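Local coordinates for protein IG hypothetical 16092 (Bacillus cereus ATCC 14579, PDB 1YQH) that is of unknown function but belongs to the UPF0045 (DUF77) family, so that it may bind thiamine or a related small molecule, at residues Gln6-Ser11 with Gly52-Leu57; Met10-Val15 with Met46-Glu51; Gln17-Asp22 with Gly72-Ile77; Glu32-Ser37 with Leu58-Arg63. One frame throughout, in Å; residues are numbered along the deposited sequence. Where two conformers were deposited one is given.

Contact 1: Gln6-Ser11 with Gly52-Leu57; sequences QQVTMS and GELDVL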
loop_
_atom_site.group_PDB
_atom_site.type_symbol
_atom_site.label_atom_id
_atom_site.label_comp_id
_atom_site.label_asym_id
_atom_site.label_seq_id
_atom_site.Cartn_x
_atom_site.Cartn_y
_atom_site.Cartn_z
ATOM N N GLN A 6 10.374 -21.156 -4.726
ATOM C CA GLN A 6 8.917 -21.190 -4.809
ATOM C C GLN A 6 8.409 -19.818 -5.256
ATOM O O GLN A 6 9.034 -18.789 -4.956
ATOM C CB GLN A 6 8.291 -21.597 -3.474
ATOM C CG GLN A 6 8.711 -22.995 -2.969
ATOM C CD GLN A 6 8.020 -24.151 -3.702
ATOM O OE1 GLN A 6 7.606 -24.014 -4.850
ATOM N NE2 GLN A 6 7.910 -25.301 -3.033
ATOM N N GLN A 7 7.294 -19.811 -5.977
ATOM C CA GLN A 7 6.764 -18.577 -6.538
ATOM C C GLN A 7 6.283 -17.626 -5.452
ATOM O O GLN A 7 5.908 -18.052 -4.359
ATOM C CB GLN A 7 5.612 -18.872 -7.494
ATOM C CG GLN A 7 6.067 -19.226 -8.903
ATOM C CD GLN A 7 4.927 -19.680 -9.793
ATOM O OE1 GLN A 7 4.949 -19.458 -10.999
ATOM N NE2 GLN A 7 3.927 -20.314 -9.202
ATOM N N VAL A 8 6.321 -16.339 -5.768
ATOM C CA VAL A 8 5.591 -15.335 -4.997
ATOM C C VAL A 8 4.501 -14.785 -5.920
ATOM O O VAL A 8 4.550 -14.940 -7.155
ATOM C CB VAL A 8 6.483 -14.160 -4.446
ATOM C CG1 VAL A 8 7.623 -14.699 -3.591
ATOM C CG2 VAL A 8 7.021 -13.267 -5.567
ATOM N N THR A 9 3.504 -14.166 -5.312
ATOM C CA THR A 9 2.559 -13.336 -6.026
ATOM C C THR A 9 2.757 -11.910 -5.472
ATOM O O THR A 9 3.037 -11.732 -4.285
ATOM C CB THR A 9 1.119 -13.880 -5.832
ATOM O OG1 THR A 9 1.049 -15.218 -6.377
ATOM C CG2 THR A 9 0.098 -13.012 -6.544
HETATM N N MSE A 10 2.647 -10.916 -6.343
HETATM C CA MSE A 10 2.953 -9.536 -5.997
HETATM C C MSE A 10 1.992 -8.639 -6.776
HETATM O O MSE A 10 1.512 -9.028 -7.844
HETATM C CB MSE A 10 4.394 -9.252 -6.428
HETATM C CG MSE A 10 4.947 -7.905 -6.054
HETATM SE SE MSE A 10 6.731 -7.738 -6.794
HETATM C CE MSE A 10 7.662 -9.143 -5.766
ATOM N N SER A 11 1.668 -7.469 -6.228
ATOM C CA SER A 11 1.093 -6.422 -7.044
ATOM C C SER A 11 1.911 -5.162 -6.899
ATOM O O SER A 11 2.630 -4.985 -5.902
ATOM C CB SER A 11 -0.382 -6.166 -6.698
ATOM O OG SER A 11 -0.520 -5.620 -5.401
ATOM N N GLY A 52 5.704 -15.156 -9.955
ATOM C CA GLY A 52 7.001 -15.701 -10.353
ATOM C C GLY A 52 8.034 -15.611 -9.251
ATOM O O GLY A 52 7.698 -15.558 -8.068
ATOM N N GLU A 53 9.296 -15.626 -9.657
ATOM C CA GLU A 53 10.411 -15.624 -8.715
ATOM C C GLU A 53 10.587 -14.247 -8.062
ATOM O O GLU A 53 10.566 -13.218 -8.741
ATOM C CB GLU A 53 11.677 -16.010 -9.466
ATOM C CG GLU A 53 12.918 -16.031 -8.627
ATOM C CD GLU A 53 14.189 -16.044 -9.465
ATOM O OE1 GLU A 53 14.189 -16.657 -10.569
ATOM O OE2 GLU A 53 15.190 -15.450 -9.012
ATOM N N LEU A 54 10.772 -14.231 -6.742
ATOM C CA LEU A 54 10.869 -12.963 -6.006
ATOM C C LEU A 54 11.825 -11.943 -6.640
ATOM O O LEU A 54 11.419 -10.826 -6.900
ATOM C CB LEU A 54 11.279 -13.214 -4.548
ATOM C CG LEU A 54 11.437 -11.967 -3.651
ATOM C CD1 LEU A 54 10.130 -11.147 -3.526
ATOM C CD2 LEU A 54 11.962 -12.383 -2.288
ATOM N N ASP A 55 13.087 -12.321 -6.853
ATOM C CA ASP A 55 14.071 -11.373 -7.380
ATOM C C ASP A 55 13.744 -10.924 -8.810
ATOM O O ASP A 55 13.964 -9.765 -9.161
ATOM C CB ASP A 55 15.495 -11.949 -7.327
ATOM C CG ASP A 55 16.025 -12.100 -5.906
ATOM O OD1 ASP A 55 15.481 -11.487 -4.978
ATOM O OD2 ASP A 55 17.012 -12.830 -5.717
ATOM N N VAL A 56 13.220 -11.838 -9.624
ATOM C CA VAL A 56 12.807 -11.506 -10.986
ATOM C C VAL A 56 11.701 -10.463 -10.947
ATOM O O VAL A 56 11.769 -9.467 -11.661
ATOM C CB VAL A 56 12.354 -12.759 -11.790
ATOM C CG1 VAL A 56 11.762 -12.374 -13.158
ATOM C CG2 VAL A 56 13.531 -13.706 -11.963
ATOM N N LEU A 57 10.699 -10.690 -10.106
ATOM C CA LEU A 57 9.592 -9.743 -9.970
ATOM C C LEU A 57 10.029 -8.377 -9.429
ATOM O O LEU A 57 9.621 -7.352 -9.957
ATOM C CB LEU A 57 8.476 -10.343 -9.115
ATOM C CG LEU A 57 7.388 -11.140 -9.854
ATOM C CD1 LEU A 57 7.911 -12.075 -10.926
ATOM C CD2 LEU A 57 6.504 -11.903 -8.851
HETATM O O HOH W 1 10.770 -16.659 -5.336
#

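Contact 2: Met10-Val15 with Met46-Glu51; sequences MSFSVV and METTLE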
loop_
_atom_site.group_PDB
_atom_site.type_symbol
_atom_site.label_atom_id
_atom_site.label_comp_id
_atom_site.label_asym_id
_atom_site.label_seq_id
_atom_site.Cartn_x
_atom_site.Cartn_y
_atom_site.Cartn_z
HETATM N N MSE A 10 2.647 -10.916 -6.343
HETATM C CA MSE A 10 2.953 -9.536 -5.997
HETATM C C MSE A 10 1.992 -8.639 -6.776
HETATM O O MSE A 10 1.512 -9.028 -7.844
HETATM C CB MSE A 10 4.394 -9.252 -6.428
HETATM C CG MSE A 10 4.947 -7.905 -6.054
HETATM SE SE MSE A 10 6.731 -7.738 -6.794
HETATM C CE MSE A 10 7.662 -9.143 -5.766
ATOM N N SER A 11 1.668 -7.469 -6.228
ATOM C CA SER A 11 1.093 -6.422 -7.044
ATOM C C SER A 11 1.911 -5.162 -6.899
ATOM O O SER A 11 2.630 -4.985 -5.902
ATOM C CB SER A 11 -0.382 -6.166 -6.698
ATOM O OG SER A 11 -0.520 -5.620 -5.401
ATOM N N PHE A 12 1.832 -4.294 -7.898
ATOM C CA PHE A 12 2.530 -3.025 -7.800
ATOM C C PHE A 12 1.840 -1.974 -8.632
ATOM O O PHE A 12 1.070 -2.280 -9.562
ATOM C CB PHE A 12 4.009 -3.176 -8.242
ATOM C CG PHE A 12 4.227 -3.046 -9.735
ATOM C CD1 PHE A 12 4.732 -1.856 -10.278
ATOM C CD2 PHE A 12 3.935 -4.106 -10.600
ATOM C CE1 PHE A 12 4.943 -1.717 -11.649
ATOM C CE2 PHE A 12 4.147 -3.978 -11.975
ATOM C CZ PHE A 12 4.649 -2.785 -12.506
ATOM N N SER A 13 2.129 -0.728 -8.300
ATOM C CA SER A 13 1.694 0.386 -9.122
ATOM C C SER A 13 2.757 1.472 -9.117
ATOM O O SER A 13 3.559 1.547 -8.181
ATOM C CB SER A 13 0.354 0.924 -8.616
ATOM O OG SER A 13 0.440 1.285 -7.253
ATOM N N VAL A 14 2.754 2.293 -10.170
ATOM C CA VAL A 14 3.614 3.479 -10.252
ATOM C C VAL A 14 2.743 4.708 -10.462
ATOM O O VAL A 14 1.827 4.700 -11.297
ATOM C CB VAL A 14 4.674 3.339 -11.383
ATOM C CG1 VAL A 14 5.705 2.277 -11.004
ATOM C CG2 VAL A 14 4.001 2.974 -12.711
ATOM N N VAL A 15 2.989 5.751 -9.676
ATOM C CA VAL A 15 2.276 7.018 -9.844
ATOM C C VAL A 15 3.352 8.059 -10.107
ATOM O O VAL A 15 4.076 8.460 -9.185
ATOM C CB VAL A 15 1.468 7.411 -8.606
ATOM C CG1 VAL A 15 0.686 8.674 -8.868
ATOM C CG2 VAL A 15 0.543 6.274 -8.186
HETATM N N MSE A 46 -6.034 -0.443 -10.396
HETATM C CA MSE A 46 -5.223 0.240 -9.360
HETATM C C MSE A 46 -3.816 -0.332 -9.178
HETATM O O MSE A 46 -2.922 0.372 -8.698
HETATM C CB MSE A 46 -5.936 0.201 -7.986
HETATM C CG MSE A 46 -7.363 0.815 -7.987
HETATM SE SE MSE A 46 -7.381 2.687 -8.484
HETATM C CE MSE A 46 -6.474 3.375 -6.923
ATOM N N GLU A 47 -3.647 -1.605 -9.553
ATOM C CA GLU A 47 -2.419 -2.385 -9.326
ATOM C C GLU A 47 -2.260 -3.411 -10.446
ATOM O O GLU A 47 -3.260 -3.889 -10.989
ATOM C CB GLU A 47 -2.495 -3.169 -7.994
ATOM C CG GLU A 47 -2.880 -2.395 -6.727
ATOM C CD GLU A 47 -1.929 -1.252 -6.378
ATOM O OE1 GLU A 47 -0.729 -1.284 -6.738
ATOM O OE2 GLU A 47 -2.398 -0.303 -5.726
ATOM N N THR A 48 -1.014 -3.757 -10.778
ATOM C CA THR A 48 -0.732 -4.856 -11.711
ATOM C C THR A 48 -0.229 -6.021 -10.882
ATOM O O THR A 48 0.665 -5.840 -10.034
ATOM C CB THR A 48 0.325 -4.412 -12.747
ATOM O OG1 THR A 48 -0.287 -3.463 -13.623
ATOM C CG2 THR A 48 0.873 -5.600 -13.582
ATOM N N THR A 49 -0.814 -7.196 -11.108
ATOM C CA THR A 49 -0.443 -8.411 -10.384
ATOM C C THR A 49 0.617 -9.158 -11.189
ATOM O O THR A 49 0.489 -9.246 -12.411
ATOM C CB THR A 49 -1.667 -9.330 -10.202
ATOM O OG1 THR A 49 -2.713 -8.593 -9.558
ATOM C CG2 THR A 49 -1.296 -10.556 -9.341
ATOM N N LEU A 50 1.632 -9.680 -10.491
ATOM C CA LEU A 50 2.699 -10.513 -11.056
ATOM C C LEU A 50 2.816 -11.835 -10.301
ATOM O O LEU A 50 2.541 -11.901 -9.096
ATOM C CB LEU A 50 4.056 -9.796 -10.953
ATOM C CG LEU A 50 4.155 -8.351 -11.443
ATOM C CD1 LEU A 50 5.520 -7.743 -11.128
ATOM C CD2 LEU A 50 3.867 -8.275 -12.952
ATOM N N GLU A 51 3.244 -12.884 -11.006
ATOM C CA GLU A 51 3.520 -14.160 -10.360
ATOM C C GLU A 51 4.867 -14.655 -10.861
ATOM O O GLU A 51 5.141 -14.575 -12.048
ATOM C CB GLU A 51 2.420 -15.160 -10.724
ATOM C CG GLU A 51 2.606 -16.544 -10.136
ATOM C CD GLU A 51 1.547 -17.514 -10.635
ATOM O OE1 GLU A 51 0.410 -17.458 -10.147
ATOM O OE2 GLU A 51 1.846 -18.333 -11.520
HETATM O O HOH W 2 0.667 -2.818 -4.799
HETATM O O HOH W 3 -0.071 -0.719 -12.288
#

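Contact 3: Gln17-Asp22 with Gly72-Ile77; sequences QAKTKD and GAEEVI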
loop_
_atom_site.group_PDB
_atom_site.type_symbol
_atom_site.label_atom_id
_atom_site.label_comp_id
_atom_site.label_asym_id
_atom_site.label_seq_id
_atom_site.Cartn_x
_atom_site.Cartn_y
_atom_site.Cartn_z
ATOM N N GLN A 17 5.171 11.702 -11.550
ATOM C CA GLN A 17 5.026 13.133 -11.780
ATOM C C GLN A 17 5.852 13.451 -13.008
ATOM O O GLN A 17 7.071 13.210 -13.027
ATOM C CB GLN A 17 5.555 13.937 -10.593
ATOM C CG GLN A 17 4.779 13.731 -9.315
ATOM C CD GLN A 17 3.363 14.272 -9.395
ATOM O OE1 GLN A 17 3.121 15.365 -9.929
ATOM N NE2 GLN A 17 2.424 13.522 -8.838
ATOM N N ALA A 18 5.198 13.989 -14.031
ATOM C CA ALA A 18 5.882 14.347 -15.280
ATOM C C ALA A 18 5.457 15.742 -15.740
ATOM O O ALA A 18 4.270 15.973 -15.977
ATOM C CB ALA A 18 5.592 13.328 -16.360
ATOM N N LYS A 19 6.434 16.637 -15.904
ATOM C CA LYS A 19 6.174 18.039 -16.273
ATOM C C LYS A 19 5.608 18.224 -17.687
ATOM O O LYS A 19 4.864 19.174 -17.928
ATOM C CB LYS A 19 7.441 18.905 -16.113
ATOM C CG LYS A 19 7.910 19.149 -14.668
ATOM C CD LYS A 19 9.358 19.643 -14.642
ATOM C CE LYS A 19 9.904 19.801 -13.230
ATOM N NZ LYS A 19 11.344 20.241 -13.237
ATOM N N THR A 20 5.968 17.348 -18.626
ATOM C CA THR A 20 5.538 17.533 -20.023
ATOM C C THR A 20 4.899 16.304 -20.667
ATOM O O THR A 20 4.828 16.214 -21.893
ATOM C CB THR A 20 6.703 18.003 -20.925
ATOM O OG1 THR A 20 7.743 17.016 -20.915
ATOM C CG2 THR A 20 7.251 19.341 -20.452
ATOM N N LYS A 21 4.439 15.359 -19.844
ATOM C CA LYS A 21 3.792 14.149 -20.348
ATOM C C LYS A 21 2.500 13.879 -19.589
ATOM O O LYS A 21 2.389 14.204 -18.402
ATOM C CB LYS A 21 4.712 12.920 -20.196
ATOM C CG LYS A 21 6.138 13.078 -20.744
ATOM C CD LYS A 21 6.168 13.158 -22.274
ATOM C CE LYS A 21 7.596 13.346 -22.800
ATOM N NZ LYS A 21 8.387 14.372 -22.033
ATOM N N ASP A 22 1.534 13.271 -20.276
ATOM C CA ASP A 22 0.326 12.774 -19.640
ATOM C C ASP A 22 0.681 11.544 -18.805
ATOM O O ASP A 22 1.531 10.746 -19.219
ATOM C CB ASP A 22 -0.697 12.391 -20.712
ATOM C CG ASP A 22 -1.242 13.599 -21.465
ATOM O OD1 ASP A 22 -0.899 13.770 -22.648
ATOM O OD2 ASP A 22 -2.014 14.377 -20.883
ATOM N N GLY A 72 10.054 10.469 -19.015
ATOM C CA GLY A 72 9.888 11.882 -18.666
ATOM C C GLY A 72 9.417 12.198 -17.256
ATOM O O GLY A 72 9.272 13.374 -16.903
ATOM N N ALA A 73 9.176 11.183 -16.431
ATOM C CA ALA A 73 8.798 11.458 -15.042
ATOM C C ALA A 73 9.991 12.002 -14.262
ATOM O O ALA A 73 11.107 11.479 -14.372
ATOM C CB ALA A 73 8.228 10.198 -14.350
ATOM N N GLU A 74 9.748 13.057 -13.488
ATOM C CA GLU A 74 10.758 13.598 -12.592
ATOM C C GLU A 74 10.838 12.764 -11.309
ATOM O O GLU A 74 11.904 12.651 -10.696
ATOM C CB GLU A 74 10.460 15.071 -12.297
ATOM C CG GLU A 74 10.905 16.036 -13.434
ATOM C CD GLU A 74 10.032 15.988 -14.713
ATOM O OE1 GLU A 74 10.599 16.031 -15.835
ATOM O OE2 GLU A 74 8.792 15.932 -14.607
ATOM N N GLU A 75 9.714 12.170 -10.913
ATOM C CA GLU A 75 9.694 11.291 -9.746
ATOM C C GLU A 75 8.556 10.297 -9.852
ATOM O O GLU A 75 7.632 10.479 -10.647
ATOM C CB GLU A 75 9.613 12.085 -8.432
ATOM C CG GLU A 75 8.335 12.921 -8.274
ATOM C CD GLU A 75 8.304 13.756 -6.989
ATOM O OE1 GLU A 75 9.365 13.969 -6.359
ATOM O OE2 GLU A 75 7.201 14.222 -6.619
ATOM N N VAL A 76 8.623 9.245 -9.044
ATOM C CA VAL A 76 7.613 8.202 -9.093
ATOM C C VAL A 76 7.354 7.742 -7.678
ATOM O O VAL A 76 8.297 7.573 -6.906
ATOM C CB VAL A 76 8.108 6.960 -9.900
ATOM C CG1 VAL A 76 7.001 5.912 -10.004
ATOM C CG2 VAL A 76 8.631 7.351 -11.282
ATOM N N ILE A 77 6.081 7.535 -7.345
ATOM C CA ILE A 77 5.734 6.860 -6.098
ATOM C C ILE A 77 5.332 5.439 -6.478
ATOM O O ILE A 77 4.366 5.231 -7.240
ATOM C CB ILE A 77 4.577 7.560 -5.352
ATOM C CG1 ILE A 77 4.875 9.045 -5.101
ATOM C CG2 ILE A 77 4.227 6.810 -4.041
ATOM C CD1 ILE A 77 6.116 9.328 -4.210
HETATM O O HOH W 4 8.190 15.571 -18.380
#

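Contact 4: Glu32-Ser37 with Leu58-Arg63; sequences EVVQQS and LDVVKR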
loop_
_atom_site.group_PDB
_atom_site.type_symbol
_atom_site.label_atom_id
_atom_site.label_comp_id
_atom_site.label_asym_id
_atom_site.label_seq_id
_atom_site.Cartn_x
_atom_site.Cartn_y
_atom_site.Cartn_z
ATOM N N GLU A 32 4.765 -1.674 -20.232
ATOM C CA GLU A 32 5.555 -2.318 -21.292
ATOM C C GLU A 32 6.662 -3.198 -20.695
ATOM O O GLU A 32 6.925 -4.311 -21.181
ATOM C CB GLU A 32 6.144 -1.269 -22.231
ATOM C CG GLU A 32 6.843 -1.844 -23.450
ATOM C CD GLU A 32 7.333 -0.760 -24.390
ATOM O OE1 GLU A 32 6.894 -0.753 -25.560
ATOM O OE2 GLU A 32 8.143 0.086 -23.953
ATOM N N VAL A 33 7.303 -2.719 -19.632
ATOM C CA VAL A 33 8.327 -3.522 -18.961
ATOM C C VAL A 33 7.716 -4.849 -18.487
ATOM O O VAL A 33 8.295 -5.916 -18.709
ATOM C CB VAL A 33 8.970 -2.767 -17.780
ATOM C CG1 VAL A 33 9.872 -3.697 -16.964
ATOM C CG2 VAL A 33 9.757 -1.549 -18.293
ATOM N N VAL A 34 6.533 -4.777 -17.873
ATOM C CA VAL A 34 5.824 -5.974 -17.408
ATOM C C VAL A 34 5.516 -6.878 -18.601
ATOM O O VAL A 34 5.781 -8.082 -18.567
ATOM C CB VAL A 34 4.529 -5.608 -16.673
ATOM C CG1 VAL A 34 3.741 -6.862 -16.307
ATOM C CG2 VAL A 34 4.852 -4.775 -15.411
ATOM N N GLN A 35 5.028 -6.273 -19.678
ATOM C CA GLN A 35 4.600 -7.046 -20.854
ATOM C C GLN A 35 5.772 -7.786 -21.479
ATOM O O GLN A 35 5.614 -8.908 -21.982
ATOM C CB GLN A 35 3.934 -6.128 -21.876
ATOM C CG GLN A 35 2.546 -5.609 -21.409
ATOM C CD GLN A 35 1.965 -4.525 -22.305
ATOM O OE1 GLN A 35 0.738 -4.417 -22.466
ATOM N NE2 GLN A 35 2.831 -3.727 -22.895
ATOM N N GLN A 36 6.939 -7.143 -21.455
ATOM C CA GLN A 36 8.142 -7.695 -22.068
ATOM C C GLN A 36 8.936 -8.659 -21.182
ATOM O O GLN A 36 9.929 -9.231 -21.645
ATOM C CB GLN A 36 9.047 -6.552 -22.540
ATOM C CG GLN A 36 8.415 -5.691 -23.629
ATOM C CD GLN A 36 9.278 -4.505 -24.007
ATOM O OE1 GLN A 36 10.123 -4.062 -23.226
ATOM N NE2 GLN A 36 9.064 -3.978 -25.207
ATOM N N SER A 37 8.507 -8.844 -19.931
ATOM C CA SER A 37 9.299 -9.592 -18.945
ATOM C C SER A 37 9.241 -11.110 -19.077
ATOM O O SER A 37 10.172 -11.782 -18.663
ATOM C CB SER A 37 8.900 -9.211 -17.521
ATOM O OG SER A 37 7.586 -9.645 -17.218
ATOM N N LEU A 58 10.862 -8.358 -8.388
ATOM C CA LEU A 58 11.373 -7.081 -7.886
ATOM C C LEU A 58 12.165 -6.325 -8.955
ATOM O O LEU A 58 12.078 -5.098 -9.046
ATOM C CB LEU A 58 12.203 -7.255 -6.609
ATOM C CG LEU A 58 11.378 -7.679 -5.394
ATOM C CD1 LEU A 58 12.338 -8.137 -4.299
ATOM C CD2 LEU A 58 10.481 -6.519 -4.920
ATOM N N ASP A 59 12.928 -7.050 -9.762
ATOM C CA ASP A 59 13.638 -6.419 -10.866
ATOM C C ASP A 59 12.676 -5.846 -11.913
ATOM O O ASP A 59 12.939 -4.766 -12.472
ATOM C CB ASP A 59 14.637 -7.378 -11.517
ATOM C CG ASP A 59 15.503 -6.674 -12.550
ATOM O OD1 ASP A 59 16.245 -5.741 -12.166
ATOM O OD2 ASP A 59 15.407 -7.035 -13.736
ATOM N N VAL A 60 11.566 -6.545 -12.170
ATOM C CA VAL A 60 10.523 -6.001 -13.057
ATOM C C VAL A 60 10.003 -4.665 -12.526
ATOM O O VAL A 60 9.894 -3.687 -13.274
ATOM C CB VAL A 60 9.357 -7.007 -13.298
ATOM C CG1 VAL A 60 8.170 -6.336 -14.004
ATOM C CG2 VAL A 60 9.867 -8.181 -14.104
ATOM N N VAL A 61 9.703 -4.619 -11.233
ATOM C CA VAL A 61 9.202 -3.390 -10.633
ATOM C C VAL A 61 10.242 -2.249 -10.723
ATOM O O VAL A 61 9.910 -1.110 -11.074
ATOM C CB VAL A 61 8.757 -3.628 -9.168
ATOM C CG1 VAL A 61 8.278 -2.292 -8.549
ATOM C CG2 VAL A 61 7.624 -4.661 -9.117
ATOM N N LYS A 62 11.493 -2.557 -10.389
ATOM C CA LYS A 62 12.573 -1.560 -10.489
ATOM C C LYS A 62 12.685 -1.003 -11.904
ATOM O O LYS A 62 12.835 0.202 -12.108
ATOM C CB LYS A 62 13.904 -2.178 -10.060
ATOM C CG LYS A 62 13.961 -2.416 -8.564
ATOM C CD LYS A 62 15.046 -3.411 -8.186
ATOM C CE LYS A 62 16.416 -2.848 -8.423
ATOM N NZ LYS A 62 17.494 -3.802 -7.989
ATOM N N ARG A 63 12.588 -1.884 -12.890
ATOM C CA ARG A 63 12.738 -1.425 -14.263
ATOM C C ARG A 63 11.507 -0.656 -14.722
ATOM O O ARG A 63 11.625 0.252 -15.549
ATOM C CB ARG A 63 13.107 -2.576 -15.193
ATOM C CG ARG A 63 14.543 -3.021 -14.945
ATOM C CD ARG A 63 15.008 -4.057 -15.935
ATOM N NE ARG A 63 14.317 -5.313 -15.723
ATOM C CZ ARG A 63 13.399 -5.779 -16.551
ATOM N NH1 ARG A 63 13.104 -5.091 -17.638
ATOM N NH2 ARG A 63 12.792 -6.928 -16.295
#

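Contact 1: Gln6-Ser11 with Gly52-Leu57
Val8 and Gly52 join through two backbone hydrogen bonds. Val8 N donates to Gly52 O over 2.8 Å in an almost straight bond (174° at the hydrogen). Gly52 N returns a bond of 3.0 Å to Val8 O. This is an antiparallel hydrogen-bonded pair at the end of strand 48-52. Gly52 has a positive phi, and straight after it the chain leaves the sheet and enters helix 54-70, with Glu53 at the N-cap position. One water ties the turn to the other segment. It donates to Gln6 O and accepts from Leu54 N, the latter over 2.8 Å.

Apolar side chains fill the corner between strand and helix. The side chain of Met10, a selenomethionine, can be followed outward. Met10 CB lies 4.2 Å from Leu57 CD2. The chain leaves the strand extended, with CG opposite the backbone N (chi1 -175°), and this carries the selenium under the helix. Met10 SE comes to 3.9 Å from Leu57 CB. A bend at chi3 (-65°) then tucks the methyl Met10 CE against the same Leu57 CB at 3.6 Å. Met10 CE also meets Leu54 CD1 at 3.9 Å, where the two side chains cross at about a right angle. Beside it, Val8 CG2 packs 3.6 Å from Leu57 CD2, and the two side chains run past each other in opposite directions. Met10 also reaches Ile80 and Ile82 of the adjoining strand 75-84. The contact is a tight strand-to-helix turn that lays the second helix of a ferredoxin-like (beta-alpha-beta)2 fold on its antiparallel sheet.

Contact 2: Met10-Val15 with Met46-Glu51
Phe12 and Thr48 lie side by side and point the same way on the helix-covered face of the sheet. Phe12 CE2 is 3.9 Å from Thr48 CB. Next to it, Phe12 CD2 meets the methyl Leu50 CD1 at 4.0 Å. The ring stands with CG between the backbone N and the carbonyl carbon (chi1 86°), under Val34, Val61 and Ala64 of the two helices. This side is closely filled.

The strands beneath are an antiparallel ladder. Met10 and Leu50 form one hydrogen-bonded pair, with Leu50 N at 2.7 Å from Met10 O, and Phe12 and Thr48 form the next. Ser11 and Thr49 sit between them as a non-hydrogen-bonded pair. These are the two central strands of the ferredoxin-like sheet.

The reverse face is polar and carries water. Ser13 OG donates to Glu47 OE1 over 2.9 Å, on the syn side and 28° out of the carboxylate plane. A water also donates to Glu47 OE1, at 2.8 Å, and bridges it to Ser11 OG. A neighbouring copy closes over this face: Lys81 of the second subunit makes a salt bridge with Glu47 OE2, and Glu47 of that subunit hydrogen-bonds Ser11 OG.

Contact 3: Gln17-Asp22 with Gly72-Ile77
Gln17 O receives the shortest hydrogen bond of this contact, 2.7 Å from Glu74 N, which lies nearly along the C=O axis. Ala73 CA adds a weaker C-H...O contact to the same oxygen. Gln17 N in turn donates to Glu75 O over 2.9 Å. Two residues, Glu74 and Glu75, thus face the single Gln17, which makes this a classic beta bulge. It lies at the end of the sheet where strand 8-17 meets the beginning of strand 75-84. Just before it, Gly72 ends helix 54-70 in a Schellman motif.

The Glu74 side chain folds back over the loop. A bend at chi2 (73°) brings its carboxylate to Lys19, whose backbone N donates to Glu74 OE2 at 2.8 Å. The N-H meets this oxygen on the syn side, 16° out of the carboxylate plane. The aliphatic part of Lys19 crosses the Glu74 chain at about a right angle, with Lys19 CG 3.3 Å from Glu74 OE2. Their charged ends do not touch.

Gln17 and Glu75 run side by side and touch through carbons, CG to CG at 3.8 Å. Their polar ends go to other chains. Gln17 NE2 bonds Pro16 O of the fourth subunit, and Glu75 OE1 makes a salt bridge with Arg85 of the third.

On the surface, the loop is stitched by water and by its own side chains. Lys21 NZ donates to Thr20 OG1. One water links the segments, accepting from Thr20 N at 2.9 Å and donating to Gly72 O at 2.9 Å.

Contact 4: Glu32-Ser37 with Leu58-Arg63
The guanidinium of Arg63 meets Val33 across the contact and has Asp59 CG at its edge, in plane. Arg63 NE forms a salt bridge with Asp59 OD2 at 2.8 Å. Asp59 OD2 lies close to the guanidinium plane, while Arg63 NE comes to the carboxylate from above, 51° out of its plane. This bridge, one turn along the same helix, fixes how the arginine is turned. Arg63 NH1 then lies 3.6 Å from Val33 CG1.

No hydrogen bond joins 32-37 to 58-63, which meet mainly through valine methyls. Val33 CG1 also approaches Val60 O, at 3.7 Å. Val60 points toward the other helix and uses both branches. Val60 CG1 touches Val34 CG2 at 3.9 Å, with the side chains at about a right angle. Val60 CG2 touches Ser37 CB at 3.7 Å. Ser37 stays polar at its other end: Ser37 OG is turned back (chi1 68°) and donates to Val34 O over 2.7 Å. Val34 O also accepts from Ser37 N, so two donors hold this carbonyl near the helix end.

The helical segments run roughly antiparallel, at 146°, with axes 9.2 Å apart. Both helices lie on the same face of the sheet. Val34 rests on Tyr41 of strand 40-43. Val61 packs on Met10 of strand 8-17 and on Thr78 and Ile80 of strand 75-84.

Strand 8-17 is used first. Its start closes a loop of 40 residues onto the head of helix 54-70 (contact 1). Its middle closes a loop of 30 residues onto strand 48-52 (contact 2); the two contacts share Met10 and Ser11. The end of the strand and the loop after it meet the start of strand 75-84 (contact 3), crossing both. Contact 4 joins helix 23-36 to helix 54-70. It lies between the segments of contact 3 and crosses contacts 1 and 2. Contacts 1 and 3 lie on opposite sides of the chain's centre. Between them, Phe12 and Leu50 of contact 2 pack on Val34 of contact 4, binding the helices to the sheet.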